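Local atomic coordinates of integral membrane indolylacetylinositol arabinosyltransferase EmbC (Mycolicibacterium smegmatis, PDB entry 7BVE), a protein that is a membrane protein that probably transfers arabinose units to build the arabinan of mycobacterial cell-wall arabinogalactan. Residues A529-S533 and L586-A590; W396-E400 and P550-I554. One frame throughout, in Å; residues are numbered along the deposited sequence.

Helix 548-564 joins the two contacts: it supplies residues 550-554 to interaction 2, and it rests on helix 582-592, which supplies residues 586-590 to interaction 1. The centres of the contacts lie about 15 Å apart, and their side chains meet directly. L589 CD1 packs on I554 CG2 at 3.8 Å, and L586 CD2 touches I554 CG2 at 4.1 Å. Interaction 2 is the one whose helix leads to the bound phosphopantetheine-like ligand: the side chain of E400 stays about 11 Å from it, but R401 and T405, farther along helix 385-405, line its pocket. The ethambutol pocket is formed by other residues.

Interaction 1 of 2, residues A529-S533 and L586-A590; sequences ALAVS and LGALA
The carbonyl oxygen of A529, at the interface with helix 582-592, accepts two hydrogen bonds from S533, one turn later. One is the helical bond from the backbone N; the other comes from S533 OG, 3.0 Å from A529 O. The two donors arrive from opposite faces of the carbonyl plane, the hydroxyl tilted 29° out of it. With chi1 at -60°, OG sits beside its own backbone N and folds back along the helix to that oxygen. A serine hydroxyl is thus satisfied inside its own helix and can face an apolar neighbour, where it lies 4.0 Å from L589 CB and close to the backbone N of A590.

The closest approach across the contact is between two methyls, A529 CB and A590 CB, 3.8 Å apart. Each points at the other helix, and alanine suits both places because a single carbon lets the backbones draw in: A529 CA and A590 CA are 5.5 Å apart. On one flank the leucines take over, L530 CD1 reaching L586 CD1 at 4.0 Å with the two side chains crossing at a slant. The bond from CA to CB of L530 points away from helix 582-592, but CG lies anti to the backbone N, and the branch still reaches L586. Both leucines also rest on T558 of helix 548-564, which links the two helices in sequence.

The local axes pass at an ordinary 9.0 Å and 47°. Small residues four apart, A529 and S533, facing a partner helix are a recurrent feature of membrane-helix packing, here in the multi-helix domain of a GT-C-clan glycosyltransferase.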
ATOM      1  N   ALA A 529      18.073  -3.613  17.695  1.00 15.07           N
ATOM      2  CA  ALA A 529      19.400  -4.040  18.139  1.00 15.07           C
ATOM      3  C   ALA A 529      20.507  -3.414  17.299  1.00 15.07           C
ATOM      4  O   ALA A 529      21.563  -3.034  17.829  1.00 15.07           O
ATOM      5  CB  ALA A 529      19.499  -5.560  18.098  1.00 15.07           C
ATOM      6  N   LEU A 530      20.270  -3.262  15.993  1.00 15.07           N
ATOM      7  CA  LEU A 530      21.258  -2.622  15.132  1.00 15.07           C
ATOM      8  C   LEU A 530      21.427  -1.147  15.472  1.00 15.07           C
ATOM      9  O   LEU A 530      22.553  -0.636  15.483  1.00 15.07           O
ATOM     10  CB  LEU A 530      20.855  -2.794  13.673  1.00 15.07           C
ATOM     11  CG  LEU A 530      21.808  -2.249  12.617  1.00 15.07           C
ATOM     12  CD1 LEU A 530      23.122  -2.981  12.652  1.00 15.07           C
ATOM     13  CD2 LEU A 530      21.172  -2.360  11.258  1.00 15.07           C
ATOM     14  N   ALA A 531      20.327  -0.455  15.784  1.00 15.07           N
ATOM     15  CA  ALA A 531      20.417   0.962  16.132  1.00 15.07           C
ATOM     16  C   ALA A 531      21.141   1.178  17.454  1.00 15.07           C
ATOM     17  O   ALA A 531      21.921   2.127  17.588  1.00 15.07           O
ATOM     18  CB  ALA A 531      19.026   1.578  16.185  1.00 15.07           C
ATOM     19  N   VAL A 532      20.915   0.301  18.434  1.00 15.07           N
ATOM     20  CA  VAL A 532      21.610   0.445  19.714  1.00 15.07           C
ATOM     21  C   VAL A 532      23.101   0.157  19.563  1.00 15.07           C
ATOM     22  O   VAL A 532      23.944   0.844  20.161  1.00 15.07           O
ATOM     23  CB  VAL A 532      20.946  -0.450  20.772  1.00 15.07           C
ATOM     24  CG1 VAL A 532      21.696  -0.421  22.083  1.00 15.07           C
ATOM     25  CG2 VAL A 532      19.562   0.037  20.996  1.00 15.07           C
ATOM     26  N   SER A 533      23.458  -0.816  18.717  1.00 15.07           N
ATOM     27  CA  SER A 533      24.871  -1.103  18.485  1.00 15.07           C
ATOM     28  C   SER A 533      25.574   0.045  17.767  1.00 15.07           C
ATOM     29  O   SER A 533      26.705   0.404  18.123  1.00 15.07           O
ATOM     30  CB  SER A 533      25.003  -2.392  17.690  1.00 15.07           C
ATOM     31  OG  SER A 533      24.428  -3.468  18.397  1.00 15.07           O
ATOM     32  N   LEU A 586      24.249  -9.778  16.409  1.00 15.07           N
ATOM     33  CA  LEU A 586      23.733  -8.506  16.908  1.00 15.07           C
ATOM     34  C   LEU A 586      23.035  -8.648  18.252  1.00 15.07           C
ATOM     35  O   LEU A 586      22.982  -7.679  19.009  1.00 15.07           O
ATOM     36  CB  LEU A 586      22.784  -7.867  15.906  1.00 15.07           C
ATOM     37  CG  LEU A 586      23.443  -7.241  14.691  1.00 15.07           C
ATOM     38  CD1 LEU A 586      22.380  -6.712  13.786  1.00 15.07           C
ATOM     39  CD2 LEU A 586      24.359  -6.132  15.131  1.00 15.07           C
ATOM     40  N   GLY A 587      22.516  -9.831  18.579  1.00 15.07           N
ATOM     41  CA  GLY A 587      21.976 -10.040  19.909  1.00 15.07           C
ATOM     42  C   GLY A 587      23.047 -10.014  20.977  1.00 15.07           C
ATOM     43  O   GLY A 587      22.863  -9.404  22.032  1.00 15.07           O
ATOM     44  N   ALA A 588      24.194 -10.639  20.703  1.00 15.07           N
ATOM     45  CA  ALA A 588      25.310 -10.584  21.645  1.00 15.07           C
ATOM     46  C   ALA A 588      25.847  -9.164  21.800  1.00 15.07           C
ATOM     47  O   ALA A 588      26.108  -8.710  22.925  1.00 15.07           O
ATOM     48  CB  ALA A 588      26.419 -11.528  21.197  1.00 15.07           C
ATOM     49  N   LEU A 589      25.983  -8.432  20.687  1.00 15.07           N
ATOM     50  CA  LEU A 589      26.470  -7.054  20.775  1.00 15.07           C
ATOM     51  C   LEU A 589      25.481  -6.140  21.491  1.00 15.07           C
ATOM     52  O   LEU A 589      25.883  -5.316  22.317  1.00 15.07           O
ATOM     53  CB  LEU A 589      26.775  -6.499  19.392  1.00 15.07           C
ATOM     54  CG  LEU A 589      28.014  -7.028  18.697  1.00 15.07           C
ATOM     55  CD1 LEU A 589      28.082  -6.436  17.318  1.00 15.07           C
ATOM     56  CD2 LEU A 589      29.230  -6.656  19.503  1.00 15.07           C
ATOM     57  N   ALA A 590      24.188  -6.274  21.205  1.00 15.07           N
ATOM     58  CA  ALA A 590      23.201  -5.429  21.852  1.00 15.07           C
ATOM     59  C   ALA A 590      22.899  -5.855  23.278  1.00 15.07           C
ATOM     60  O   ALA A 590      22.208  -5.126  23.986  1.00 15.07           O
ATOM     61  CB  ALA A 590      21.912  -5.416  21.040  1.00 15.07           C
TER

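Interaction 2 of 2, residues W396-E400 and P550-I554; sequences WCSVE and PSRRI
R553 starts at the edge of W396 and crosses it at about a right angle on its way from helix 548-564 to the carboxylate of E400. Its CB lies in the plane of the indole, 3.8 Å from W396 NE1, so the aliphatic start of the arginine borders the pyrrole edge. The chain then turns at chi3 (-75°), and this bend presents NE and NH2 together to E400. NE donates to E400 OE1 at 3.1 Å, and CZ lies behind the two donors. NH2 gives the shorter bond, 2.9 Å to the same OE1, with a second, weak bond to E400 OE2. The grip is side-on, two nitrogens on one oxygen. OE1 is met on its syn side and lies almost in the guanidinium plane, although the carboxylate is turned 30° from that plane.

E400 meets this guanidinium because its own chain is bent at chi2, after a chi1 that sets CG anti to the backbone N. Its other oxygen, OE2, comes 3.3 Å from CG of P550, whose ring crosses the carboxylate arm at about a right angle. A compact proline fits beside the charged group and also touches the indole through CB.

W396 fills the space between the helices with a broad apolar surface. I554 CD1 sits over one face, 3.8 Å from the centroid of the six-membered ring, in a CH-pi contact. The roughly antiparallel helices stand well apart, their local axes 12.1 Å at closest approach, a gap that long side chains bridge.

E400 OE2 also pairs with R352, so this buried carboxylate has two arginine partners, whose charges would probably keep it ionised; R553 links helix 385-405 to helix 548-564, while R352 brings in the segment after helix 332-349.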
ATOM      1  N   TRP A 396      31.988 -14.972   6.850  1.00 15.07           N
ATOM      2  CA  TRP A 396      32.561 -14.087   7.864  1.00 15.07           C
ATOM      3  C   TRP A 396      33.538 -14.822   8.772  1.00 15.07           C
ATOM      4  O   TRP A 396      34.562 -14.260   9.164  1.00 15.07           O
ATOM      5  CB  TRP A 396      31.461 -13.455   8.708  1.00 15.07           C
ATOM      6  CG  TRP A 396      31.987 -12.467   9.714  1.00 15.07           C
ATOM      7  CD1 TRP A 396      32.468 -11.227   9.462  1.00 15.07           C
ATOM      8  CD2 TRP A 396      32.141 -12.669  11.121  1.00 15.07           C
ATOM      9  NE1 TRP A 396      32.871 -10.621  10.616  1.00 15.07           N
ATOM     10  CE2 TRP A 396      32.690 -11.490  11.653  1.00 15.07           C
ATOM     11  CE3 TRP A 396      31.865 -13.730  11.982  1.00 15.07           C
ATOM     12  CZ2 TRP A 396      32.957 -11.339  13.002  1.00 15.07           C
ATOM     13  CZ3 TRP A 396      32.146 -13.582  13.317  1.00 15.07           C
ATOM     14  CH2 TRP A 396      32.687 -12.397  13.817  1.00 15.07           C
ATOM     15  N   CYS A 397      33.263 -16.089   9.085  1.00 15.07           N
ATOM     16  CA  CYS A 397      34.157 -16.837   9.964  1.00 15.07           C
ATOM     17  C   CYS A 397      35.467 -17.188   9.272  1.00 15.07           C
ATOM     18  O   CYS A 397      36.531 -17.126   9.896  1.00 15.07           O
ATOM     19  CB  CYS A 397      33.468 -18.098  10.474  1.00 15.07           C
ATOM     20  SG  CYS A 397      32.116 -17.788  11.614  1.00 15.07           S
ATOM     21  N   SER A 398      35.420 -17.514   7.976  1.00 15.07           N
ATOM     22  CA  SER A 398      36.653 -17.798   7.247  1.00 15.07           C
ATOM     23  C   SER A 398      37.505 -16.548   7.083  1.00 15.07           C
ATOM     24  O   SER A 398      38.732 -16.605   7.238  1.00 15.07           O
ATOM     25  CB  SER A 398      36.329 -18.390   5.882  1.00 15.07           C
ATOM     26  OG  SER A 398      35.651 -19.619   6.005  1.00 15.07           O
ATOM     27  N   VAL A 399      36.874 -15.410   6.771  1.00 15.07           N
ATOM     28  CA  VAL A 399      37.608 -14.151   6.662  1.00 15.07           C
ATOM     29  C   VAL A 399      38.212 -13.759   8.003  1.00 15.07           C
ATOM     30  O   VAL A 399      39.378 -13.364   8.077  1.00 15.07           O
ATOM     31  CB  VAL A 399      36.688 -13.049   6.113  1.00 15.07           C
ATOM     32  CG1 VAL A 399      37.337 -11.696   6.218  1.00 15.07           C
ATOM     33  CG2 VAL A 399      36.372 -13.322   4.687  1.00 15.07           C
ATOM     34  N   GLU A 400      37.449 -13.921   9.086  1.00 15.07           N
ATOM     35  CA  GLU A 400      37.920 -13.541  10.411  1.00 15.07           C
ATOM     36  C   GLU A 400      39.063 -14.434  10.876  1.00 15.07           C
ATOM     37  O   GLU A 400      39.938 -13.997  11.628  1.00 15.07           O
ATOM     38  CB  GLU A 400      36.747 -13.603  11.385  1.00 15.07           C
ATOM     39  CG  GLU A 400      37.046 -13.090  12.756  1.00 15.07           C
ATOM     40  CD  GLU A 400      37.262 -11.600  12.771  1.00 15.07           C
ATOM     41  OE1 GLU A 400      36.621 -10.893  11.967  1.00 15.07           O
ATOM     42  OE2 GLU A 400      38.101 -11.138  13.569  1.00 15.07           O
ATOM     43  N   PRO A 550      36.195  -7.259  14.919  1.00 15.07           N
ATOM     44  CA  PRO A 550      34.977  -8.061  14.704  1.00 15.07           C
ATOM     45  C   PRO A 550      33.673  -7.318  14.926  1.00 15.07           C
ATOM     46  O   PRO A 550      32.712  -7.561  14.190  1.00 15.07           O
ATOM     47  CB  PRO A 550      35.146  -9.198  15.713  1.00 15.07           C
ATOM     48  CG  PRO A 550      36.574  -9.341  15.856  1.00 15.07           C
ATOM     49  CD  PRO A 550      37.155  -7.990  15.765  1.00 15.07           C
ATOM     50  N   SER A 551      33.617  -6.406  15.896  1.00 15.07           N
ATOM     51  CA  SER A 551      32.398  -5.638  16.131  1.00 15.07           C
ATOM     52  C   SER A 551      32.108  -4.699  14.967  1.00 15.07           C
ATOM     53  O   SER A 551      30.961  -4.622  14.482  1.00 15.07           O
ATOM     54  CB  SER A 551      32.535  -4.855  17.427  1.00 15.07           C
ATOM     55  OG  SER A 551      32.736  -5.732  18.516  1.00 15.07           O
ATOM     56  N   ARG A 552      33.151  -3.995  14.500  1.00 15.07           N
ATOM     57  CA  ARG A 552      33.040  -3.151  13.313  1.00 15.07           C
ATOM     58  C   ARG A 552      32.568  -3.940  12.101  1.00 15.07           C
ATOM     59  O   ARG A 552      31.693  -3.489  11.353  1.00 15.07           O
ATOM     60  CB  ARG A 552      34.387  -2.509  12.995  1.00 15.07           C
ATOM     61  CG  ARG A 552      34.891  -1.470  13.961  1.00 15.07           C
ATOM     62  CD  ARG A 552      36.193  -0.900  13.419  1.00 15.07           C
ATOM     63  NE  ARG A 552      36.837   0.025  14.340  1.00 15.07           N
ATOM     64  CZ  ARG A 552      36.572   1.322  14.397  1.00 15.07           C
ATOM     65  NH1 ARG A 552      35.661   1.850  13.592  1.00 15.07           N
ATOM     66  NH2 ARG A 552      37.210   2.091  15.265  1.00 15.07           N
ATOM     67  N   ARG A 553      33.111  -5.144  11.916  1.00 15.07           N
ATOM     68  CA  ARG A 553      32.797  -5.906  10.713  1.00 15.07           C
ATOM     69  C   ARG A 553      31.401  -6.519  10.757  1.00 15.07           C
ATOM     70  O   ARG A 553      30.750  -6.615   9.713  1.00 15.07           O
ATOM     71  CB  ARG A 553      33.873  -6.962  10.481  1.00 15.07           C
ATOM     72  CG  ARG A 553      35.178  -6.357   9.970  1.00 15.07           C
ATOM     73  CD  ARG A 553      36.137  -7.384   9.394  1.00 15.07           C
ATOM     74  NE  ARG A 553      36.813  -8.205  10.388  1.00 15.07           N
ATOM     75  CZ  ARG A 553      38.005  -7.914  10.895  1.00 15.07           C
ATOM     76  NH1 ARG A 553      38.645  -6.829  10.494  1.00 15.07           N
ATOM     77  NH2 ARG A 553      38.561  -8.713  11.793  1.00 15.07           N
ATOM     78  N   ILE A 554      30.909  -6.893  11.944  1.00 15.07           N
ATOM     79  CA  ILE A 554      29.521  -7.341  12.090  1.00 15.07           C
ATOM     80  C   ILE A 554      28.543  -6.227  11.721  1.00 15.07           C
ATOM     81  O   ILE A 554      27.598  -6.439  10.940  1.00 15.07           O
ATOM     82  CB  ILE A 554      29.275  -7.861  13.519  1.00 15.07           C
ATOM     83  CG1 ILE A 554      29.939  -9.220  13.733  1.00 15.07           C
ATOM     84  CG2 ILE A 554      27.802  -7.952  13.832  1.00 15.07           C
ATOM     85  CD1 ILE A 554      29.381 -10.309  12.862  1.00 15.07           C
TER